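Transcription termination factor FttA (Pyrococcus horikoshii, PDB 3AF6) probably terminates transcription across the archaeal genome by cutting nascent RNA as it leaves RNA polymerase, acting as a zinc-dependent endonuclease and 5'-3' exonuclease. Local coordinates at residues V454-D459 / E495-V500; E505-I510 / S530-K535. One frame throughout, in Å; residues are numbered along the deposited sequence.

Contact 1: residues V454-D459 / E495-V500; sequences VPIYLD and EIFHPV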
ATOM      1  N   VAL A 454      23.543 -22.743  -2.894  1.00 70.71           N
ATOM      2  CA  VAL A 454      23.587 -21.860  -4.058  1.00 68.25           C
ATOM      3  C   VAL A 454      23.116 -20.457  -3.681  1.00 67.40           C
ATOM      4  O   VAL A 454      22.419 -20.277  -2.688  1.00 66.55           O
ATOM      5  CB  VAL A 454      22.708 -22.399  -5.202  1.00 67.74           C
ATOM      6  CG1 VAL A 454      23.317 -23.671  -5.768  1.00 65.92           C
ATOM      7  CG2 VAL A 454      21.304 -22.666  -4.692  1.00 67.17           C
ATOM      8  N   PRO A 455      23.494 -19.440  -4.476  1.00 66.97           N
ATOM      9  CA  PRO A 455      23.109 -18.048  -4.213  1.00 66.51           C
ATOM     10  C   PRO A 455      21.665 -17.722  -4.607  1.00 65.45           C
ATOM     11  O   PRO A 455      21.044 -18.442  -5.392  1.00 64.77           O
ATOM     12  CB  PRO A 455      24.115 -17.267  -5.043  1.00 66.40           C
ATOM     13  CG  PRO A 455      24.217 -18.126  -6.275  1.00 66.36           C
ATOM     14  CD  PRO A 455      24.314 -19.531  -5.700  1.00 66.48           C
ATOM     15  N   ILE A 456      21.135 -16.632  -4.060  1.00 63.85           N
ATOM     16  CA  ILE A 456      19.770 -16.231  -4.378  1.00 62.98           C
ATOM     17  C   ILE A 456      19.758 -14.817  -4.955  1.00 60.56           C
ATOM     18  O   ILE A 456      20.065 -13.844  -4.261  1.00 58.80           O
ATOM     19  CB  ILE A 456      18.845 -16.270  -3.127  1.00 63.68           C
ATOM     20  CG1 ILE A 456      18.995 -17.610  -2.398  1.00 62.25           C
ATOM     21  CG2 ILE A 456      17.385 -16.098  -3.554  1.00 62.67           C
ATOM     22  CD1 ILE A 456      18.342 -17.633  -1.035  1.00 59.89           C
ATOM     23  N   TYR A 457      19.398 -14.721  -6.231  1.00 58.35           N
ATOM     24  CA  TYR A 457      19.337 -13.442  -6.927  1.00 55.73           C
ATOM     25  C   TYR A 457      17.959 -12.788  -6.864  1.00 55.40           C
ATOM     26  O   TYR A 457      16.936 -13.447  -7.057  1.00 55.99           O
ATOM     27  CB  TYR A 457      19.743 -13.629  -8.386  1.00 53.40           C
ATOM     28  CG  TYR A 457      21.160 -14.116  -8.565  1.00 51.73           C
ATOM     29  CD1 TYR A 457      21.422 -15.416  -9.004  1.00 51.58           C
ATOM     30  CD2 TYR A 457      22.243 -13.278  -8.303  1.00 49.09           C
ATOM     31  CE1 TYR A 457      22.730 -15.863  -9.179  1.00 51.07           C
ATOM     32  CE2 TYR A 457      23.549 -13.716  -8.475  1.00 48.08           C
ATOM     33  CZ  TYR A 457      23.786 -15.003  -8.914  1.00 49.40           C
ATOM     34  OH  TYR A 457      25.077 -15.425  -9.105  1.00 48.72           O
ATOM     35  N   LEU A 458      17.947 -11.486  -6.599  1.00 54.44           N
ATOM     36  CA  LEU A 458      16.713 -10.719  -6.515  1.00 54.48           C
ATOM     37  C   LEU A 458      16.689  -9.745  -7.693  1.00 56.04           C
ATOM     38  O   LEU A 458      17.497  -8.816  -7.758  1.00 57.15           O
ATOM     39  CB  LEU A 458      16.674  -9.947  -5.192  1.00 53.08           C
ATOM     40  CG  LEU A 458      16.993 -10.740  -3.917  1.00 52.73           C
ATOM     41  CD1 LEU A 458      16.807  -9.836  -2.699  1.00 51.56           C
ATOM     42  CD2 LEU A 458      16.088 -11.970  -3.815  1.00 48.46           C
ATOM     43  N   ASP A 459      15.758  -9.943  -8.621  1.00 56.21           N
ATOM     44  CA  ASP A 459      15.693  -9.083  -9.795  1.00 55.90           C
ATOM     45  C   ASP A 459      14.337  -8.429 -10.045  1.00 56.13           C
ATOM     46  O   ASP A 459      13.303  -9.090  -9.986  1.00 57.86           O
ATOM     47  CB  ASP A 459      16.072  -9.897 -11.035  1.00 54.87           C
ATOM     48  CG  ASP A 459      16.770  -9.066 -12.092  1.00 53.50           C
ATOM     49  OD1 ASP A 459      16.692  -7.817 -12.017  1.00 52.00           O
ATOM     50  OD2 ASP A 459      17.389  -9.671 -12.996  1.00 49.60           O
ATOM     51  N   GLU A 495      23.484 -11.569   3.994  1.00 72.83           N
ATOM     52  CA  GLU A 495      24.437 -11.598   2.894  1.00 74.01           C
ATOM     53  C   GLU A 495      24.211 -12.773   1.939  1.00 72.90           C
ATOM     54  O   GLU A 495      25.104 -13.134   1.171  1.00 73.97           O
ATOM     55  CB  GLU A 495      25.877 -11.623   3.437  1.00 76.43           C
ATOM     56  CG  GLU A 495      26.267 -12.885   4.216  1.00 80.21           C
ATOM     57  CD  GLU A 495      27.727 -12.868   4.685  1.00 82.25           C
ATOM     58  OE1 GLU A 495      28.083 -12.004   5.520  1.00 81.39           O
ATOM     59  OE2 GLU A 495      28.523 -13.717   4.217  1.00 82.49           O
ATOM     60  N   ILE A 496      23.014 -13.354   1.973  1.00 70.15           N
ATOM     61  CA  ILE A 496      22.690 -14.486   1.108  1.00 67.56           C
ATOM     62  C   ILE A 496      21.946 -14.046  -0.152  1.00 66.33           C
ATOM     63  O   ILE A 496      21.853 -14.793  -1.130  1.00 66.28           O
ATOM     64  CB  ILE A 496      21.824 -15.513   1.847  1.00 67.37           C
ATOM     65  CG1 ILE A 496      20.416 -14.952   2.055  1.00 65.56           C
ATOM     66  CG2 ILE A 496      22.459 -15.840   3.189  1.00 66.52           C
ATOM     67  CD1 ILE A 496      19.434 -15.962   2.576  1.00 64.41           C
ATOM     68  N   PHE A 497      21.403 -12.835  -0.118  1.00 64.40           N
ATOM     69  CA  PHE A 497      20.687 -12.299  -1.266  1.00 61.75           C
ATOM     70  C   PHE A 497      21.615 -11.410  -2.084  1.00 61.60           C
ATOM     71  O   PHE A 497      22.273 -10.512  -1.548  1.00 59.81           O
ATOM     72  CB  PHE A 497      19.477 -11.473  -0.818  1.00 59.83           C
ATOM     73  CG  PHE A 497      18.515 -12.223   0.050  1.00 58.24           C
ATOM     74  CD1 PHE A 497      18.384 -11.901   1.401  1.00 57.11           C
ATOM     75  CD2 PHE A 497      17.746 -13.260  -0.474  1.00 55.98           C
ATOM     76  CE1 PHE A 497      17.500 -12.604   2.216  1.00 54.65           C
ATOM     77  CE2 PHE A 497      16.861 -13.968   0.332  1.00 54.64           C
ATOM     78  CZ  PHE A 497      16.737 -13.640   1.679  1.00 53.83           C
ATOM     79  N   HIS A 498      21.668 -11.672  -3.384  1.00 62.31           N
ATOM     80  CA  HIS A 498      22.495 -10.887  -4.289  1.00 62.73           C
ATOM     81  C   HIS A 498      21.585 -10.131  -5.252  1.00 61.64           C
ATOM     82  O   HIS A 498      21.016 -10.713  -6.178  1.00 62.15           O
ATOM     83  CB  HIS A 498      23.437 -11.792  -5.084  1.00 64.66           C
ATOM     84  CG  HIS A 498      24.389 -11.042  -5.963  1.00 68.15           C
ATOM     85  ND1 HIS A 498      25.448 -10.313  -5.465  1.00 68.57           N
ATOM     86  CD2 HIS A 498      24.441 -10.905  -7.311  1.00 68.50           C
ATOM     87  CE1 HIS A 498      26.113  -9.764  -6.466  1.00 69.82           C
ATOM     88  NE2 HIS A 498      25.522 -10.108  -7.597  1.00 68.98           N
ATOM     89  N   PRO A 499      21.421  -8.822  -5.035  1.00 60.04           N
ATOM     90  CA  PRO A 499      20.572  -8.005  -5.905  1.00 60.35           C
ATOM     91  C   PRO A 499      21.181  -7.939  -7.292  1.00 61.06           C
ATOM     92  O   PRO A 499      22.326  -7.516  -7.434  1.00 60.98           O
ATOM     93  CB  PRO A 499      20.593  -6.637  -5.227  1.00 60.43           C
ATOM     94  CG  PRO A 499      20.871  -6.963  -3.792  1.00 60.92           C
ATOM     95  CD  PRO A 499      21.916  -8.036  -3.897  1.00 59.53           C
ATOM     96  N   VAL A 500      20.435  -8.364  -8.310  1.00 62.49           N
ATOM     97  CA  VAL A 500      20.933  -8.317  -9.689  1.00 62.78           C
ATOM     98  C   VAL A 500      21.062  -6.848 -10.093  1.00 63.18           C
ATOM     99  O   VAL A 500      20.061  -6.163 -10.311  1.00 63.53           O
ATOM    100  CB  VAL A 500      19.977  -9.032 -10.660  1.00 62.93           C
ATOM    101  CG1 VAL A 500      20.580  -9.064 -12.054  1.00 62.56           C
ATOM    102  CG2 VAL A 500      19.703 -10.449 -10.167  1.00 62.37           C
TER
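Phe497 lies alongside Ile456 and against Leu458, and these three side chains make the tightly packed part of the pairing between 454-459 and 495-500. CD1 of Leu458 packs 3.7 Å from CB of Phe497, at the root of the ring, and CD2 of Leu458 lies against CD2 of the Phe497 ring. Ile456 extends beside the same ring, and its CD1 continues to CD1 of Ile496 at 4.1 Å. CG1 of Ile496, turned between its own backbone N and carbonyl carbon (chi1 71°), lies over the centre of one face of the Phe497 ring. Helix 435-447 covers this apolar side through Met440, Leu443 and Ala447.

Between the side chains runs a parallel backbone ladder. The N of His498 donates to Ile456 O at 2.8 Å, the N of Leu458 to His498 O at 3.2 Å, and the N of Val500 to Leu458 O at 3.0 Å. Strand 497-499 is thereby added as the outermost strand of the six-stranded parallel sheet of the beta-CASP domain, while 456-459 pairs on its other edge with 516-520.

On the opposite face the solvent side is confined to the exposed His498, whose side chain runs beside that of Tyr457, pointing the same way; its NE2 is hydrogen-bonded to OE2 of Glu505. Tyr457 and Val500 are partly covered by helix 503-511 through Ile509, and CG2 of Val500 packs 3.6 Å from CB of Tyr457. CG1 of Val500 lies 3.4 Å from OD2 of Asp459, whose stronger polar partners, Tyr533 and Arg506, lie outside the strands.

Contact 2: residues E505-I510 / S530-K535; sequences ERQDII and SVEYFK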
ATOM      1  N   GLU A 505      24.620  -8.384 -15.800  1.00 74.98           N
ATOM      2  CA  GLU A 505      24.708  -9.380 -14.739  1.00 73.62           C
ATOM      3  C   GLU A 505      23.626 -10.441 -14.901  1.00 72.62           C
ATOM      4  O   GLU A 505      23.850 -11.619 -14.628  1.00 71.78           O
ATOM      5  CB  GLU A 505      24.595  -8.694 -13.374  1.00 74.06           C
ATOM      6  CG  GLU A 505      24.706  -9.638 -12.180  1.00 76.23           C
ATOM      7  CD  GLU A 505      25.042  -8.911 -10.885  1.00 76.10           C
ATOM      8  OE1 GLU A 505      24.475  -7.827 -10.646  1.00 76.79           O
ATOM      9  OE2 GLU A 505      25.865  -9.428 -10.100  1.00 76.58           O
ATOM     10  N   ARG A 506      22.456 -10.013 -15.360  1.00 71.77           N
ATOM     11  CA  ARG A 506      21.335 -10.917 -15.576  1.00 70.99           C
ATOM     12  C   ARG A 506      21.686 -11.929 -16.654  1.00 70.99           C
ATOM     13  O   ARG A 506      21.443 -13.125 -16.511  1.00 69.11           O
ATOM     14  CB  ARG A 506      20.112 -10.119 -16.014  1.00 70.13           C
ATOM     15  CG  ARG A 506      18.893 -10.958 -16.360  1.00 69.56           C
ATOM     16  CD  ARG A 506      17.785 -10.041 -16.811  1.00 68.97           C
ATOM     17  NE  ARG A 506      17.645  -8.938 -15.871  1.00 70.68           N
ATOM     18  CZ  ARG A 506      17.279  -7.707 -16.206  1.00 72.63           C
ATOM     19  NH1 ARG A 506      17.181  -6.771 -15.272  1.00 73.48           N
ATOM     20  NH2 ARG A 506      17.016  -7.410 -17.475  1.00 73.04           N
ATOM     21  N   GLN A 507      22.258 -11.431 -17.743  1.00 72.93           N
ATOM     22  CA  GLN A 507      22.635 -12.285 -18.854  1.00 74.15           C
ATOM     23  C   GLN A 507      23.657 -13.318 -18.382  1.00 74.88           C
ATOM     24  O   GLN A 507      23.547 -14.502 -18.695  1.00 73.76           O
ATOM     25  CB  GLN A 507      23.206 -11.439 -19.995  1.00 73.31           C
ATOM     26  CG  GLN A 507      23.190 -12.153 -21.326  1.00 73.51           C
ATOM     27  CD  GLN A 507      21.791 -12.584 -21.726  1.00 75.17           C
ATOM     28  OE1 GLN A 507      20.927 -11.744 -21.986  1.00 76.46           O
ATOM     29  NE2 GLN A 507      21.554 -13.898 -21.766  1.00 72.22           N
ATOM     30  N   ASP A 508      24.645 -12.863 -17.620  1.00 76.19           N
ATOM     31  CA  ASP A 508      25.666 -13.761 -17.094  1.00 78.85           C
ATOM     32  C   ASP A 508      24.997 -14.922 -16.361  1.00 80.30           C
ATOM     33  O   ASP A 508      25.174 -16.089 -16.729  1.00 80.89           O
ATOM     34  CB  ASP A 508      26.583 -13.010 -16.128  1.00 79.21           C
ATOM     35  CG  ASP A 508      27.299 -11.856 -16.792  1.00 80.94           C
ATOM     36  OD1 ASP A 508      28.041 -11.131 -16.093  1.00 81.54           O
ATOM     37  OD2 ASP A 508      27.122 -11.677 -18.016  1.00 81.62           O
ATOM     38  N   ILE A 509      24.224 -14.584 -15.328  1.00 80.59           N
ATOM     39  CA  ILE A 509      23.512 -15.567 -14.516  1.00 80.41           C
ATOM     40  C   ILE A 509      22.841 -16.641 -15.369  1.00 81.38           C
ATOM     41  O   ILE A 509      22.949 -17.834 -15.084  1.00 82.53           O
ATOM     42  CB  ILE A 509      22.425 -14.892 -13.640  1.00 79.29           C
ATOM     43  CG1 ILE A 509      23.052 -13.805 -12.763  1.00 78.55           C
ATOM     44  CG2 ILE A 509      21.751 -15.930 -12.759  1.00 79.25           C
ATOM     45  CD1 ILE A 509      22.060 -13.058 -11.899  1.00 76.07           C
ATOM     46  N   ILE A 510      22.143 -16.211 -16.414  1.00 82.39           N
ATOM     47  CA  ILE A 510      21.447 -17.131 -17.304  1.00 83.21           C
ATOM     48  C   ILE A 510      22.439 -18.042 -18.011  1.00 84.49           C
ATOM     49  O   ILE A 510      22.253 -19.261 -18.065  1.00 84.81           O
ATOM     50  CB  ILE A 510      20.639 -16.359 -18.364  1.00 82.94           C
ATOM     51  CG1 ILE A 510      19.701 -15.369 -17.667  1.00 83.42           C
ATOM     52  CG2 ILE A 510      19.846 -17.329 -19.228  1.00 81.38           C
ATOM     53  CD1 ILE A 510      19.078 -14.342 -18.589  1.00 84.77           C
ATOM     54  N   SER A 530      11.387 -11.316 -14.838  1.00 51.24           N
ATOM     55  CA  SER A 530      10.896 -12.691 -14.775  1.00 51.71           C
ATOM     56  C   SER A 530      10.640 -13.339 -16.136  1.00 51.75           C
ATOM     57  O   SER A 530      10.857 -14.535 -16.308  1.00 53.16           O
ATOM     58  CB  SER A 530       9.627 -12.755 -13.925  1.00 50.76           C
ATOM     59  OG  SER A 530       8.651 -11.854 -14.403  1.00 51.28           O
ATOM     60  N   VAL A 531      10.189 -12.555 -17.104  1.00 51.57           N
ATOM     61  CA  VAL A 531       9.904 -13.092 -18.428  1.00 51.82           C
ATOM     62  C   VAL A 531      11.159 -13.516 -19.199  1.00 52.13           C
ATOM     63  O   VAL A 531      11.147 -14.516 -19.917  1.00 51.80           O
ATOM     64  CB  VAL A 531       9.108 -12.075 -19.259  1.00 50.94           C
ATOM     65  CG1 VAL A 531       8.867 -12.610 -20.654  1.00 50.85           C
ATOM     66  CG2 VAL A 531       7.783 -11.790 -18.569  1.00 52.04           C
ATOM     67  N   GLU A 532      12.241 -12.768 -19.043  1.00 52.75           N
ATOM     68  CA  GLU A 532      13.473 -13.104 -19.737  1.00 55.03           C
ATOM     69  C   GLU A 532      13.996 -14.439 -19.235  1.00 54.38           C
ATOM     70  O   GLU A 532      14.316 -15.322 -20.031  1.00 54.11           O
ATOM     71  CB  GLU A 532      14.524 -12.019 -19.518  1.00 59.21           C
ATOM     72  CG  GLU A 532      15.807 -12.247 -20.295  1.00 66.05           C
ATOM     73  CD  GLU A 532      16.776 -11.084 -20.164  1.00 72.02           C
ATOM     74  OE1 GLU A 532      17.942 -11.222 -20.614  1.00 74.48           O
ATOM     75  OE2 GLU A 532      16.371 -10.029 -19.611  1.00 74.66           O
ATOM     76  N   TYR A 533      14.078 -14.580 -17.912  1.00 54.34           N
ATOM     77  CA  TYR A 533      14.539 -15.821 -17.296  1.00 51.48           C
ATOM     78  C   TYR A 533      13.667 -16.944 -17.818  1.00 52.67           C
ATOM     79  O   TYR A 533      14.175 -17.953 -18.304  1.00 53.60           O
ATOM     80  CB  TYR A 533      14.412 -15.757 -15.771  1.00 48.15           C
ATOM     81  CG  TYR A 533      15.355 -14.790 -15.099  1.00 43.48           C
ATOM     82  CD1 TYR A 533      16.729 -15.020 -15.092  1.00 41.77           C
ATOM     83  CD2 TYR A 533      14.877 -13.637 -14.482  1.00 41.87           C
ATOM     84  CE1 TYR A 533      17.605 -14.122 -14.485  1.00 42.23           C
ATOM     85  CE2 TYR A 533      15.744 -12.729 -13.874  1.00 40.73           C
ATOM     86  CZ  TYR A 533      17.105 -12.979 -13.881  1.00 42.05           C
ATOM     87  OH  TYR A 533      17.967 -12.080 -13.297  1.00 44.61           O
ATOM     88  N   PHE A 534      12.352 -16.763 -17.730  1.00 53.93           N
ATOM     89  CA  PHE A 534      11.424 -17.786 -18.202  1.00 57.81           C
ATOM     90  C   PHE A 534      11.790 -18.257 -19.600  1.00 60.01           C
ATOM     91  O   PHE A 534      12.124 -19.427 -19.801  1.00 60.52           O
ATOM     92  CB  PHE A 534       9.985 -17.275 -18.220  1.00 57.48           C
ATOM     93  CG  PHE A 534       9.025 -18.216 -18.900  1.00 57.39           C
ATOM     94  CD1 PHE A 534       8.709 -19.442 -18.328  1.00 56.98           C
ATOM     95  CD2 PHE A 534       8.469 -17.892 -20.137  1.00 57.59           C
ATOM     96  CE1 PHE A 534       7.856 -20.339 -18.974  1.00 57.42           C
ATOM     97  CE2 PHE A 534       7.616 -18.780 -20.794  1.00 58.20           C
ATOM     98  CZ  PHE A 534       7.308 -20.009 -20.209  1.00 57.81           C
ATOM     99  N   LYS A 535      11.718 -17.334 -20.559  1.00 62.09           N
ATOM    100  CA  LYS A 535      12.042 -17.624 -21.954  1.00 62.99           C
ATOM    101  C   LYS A 535      13.325 -18.433 -22.083  1.00 63.22           C
ATOM    102  O   LYS A 535      13.359 -19.459 -22.765  1.00 63.08           O
ATOM    103  CB  LYS A 535      12.224 -16.324 -22.746  1.00 64.62           C
ATOM    104  CG  LYS A 535      10.953 -15.589 -23.120  1.00 66.91           C
ATOM    105  CD  LYS A 535      11.295 -14.349 -23.935  1.00 69.25           C
ATOM    106  CE  LYS A 535      10.046 -13.639 -24.438  1.00 71.92           C
ATOM    107  NZ  LYS A 535      10.371 -12.425 -25.243  1.00 72.33           N
TER
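Two neighbouring helices of the beta-CASP domain's alpha/beta fold, 503-511 and 529-537, meet here with their segment axes 11.0 Å apart and their directions only 27° from parallel. At that spacing long side chains bridge the gap. Arg506 meets both Tyr533 and Glu532: its aliphatic part crosses the Tyr533 side chain at about a right angle, with CG 3.4 Å from the phenol OH. A bend at chi3 (-48°) then turns the guanidinium aside, where NH2 forms a weak, salt-bridging hydrogen bond of 3.4 Å to OE2 of Glu532. Guanidinium and carboxylate stand nearly perpendicular, 86° apart, so the two groups do not pair flat; OE2 lies at the guanidinium edge. The stronger polar partner of both Arg506 and Tyr533 is Asp459, whose OD2 alone receives both Arg506 NE and Tyr533 OH.

One turn further along, Ile510 packs its CG1 3.9 Å from CD1 of the Tyr533 ring, and its CD1 comes to 3.9 Å from OE1 of Glu532. Ile509 and the Tyr533 side chain both also rest on Val500, beyond the end of strand 497-499, while on its far side helix 529-537 packs Phe534 against strand 566-570 and helix 556-561.

Contact 1 comes first along the chain: strand 456-459 leads into an excursion containing helices 462-471 and 478-482, and the 35 residues between the two segments form the loop that contact 1 closes. Contact 2 opens soon afterwards, as the chain turns from the edge strand into helix 503-511, passes through the inner strand 516-520 and reaches helix 529-537. The two loops are therefore in series, neither nested nor crossed, yet their centres lie only 13 Å apart. Asp459 and His498 of contact 1 reach Tyr533 and Glu505 of contact 2, and Tyr457 packs on Ile509, tying the edge strand and its neighbour to both helices.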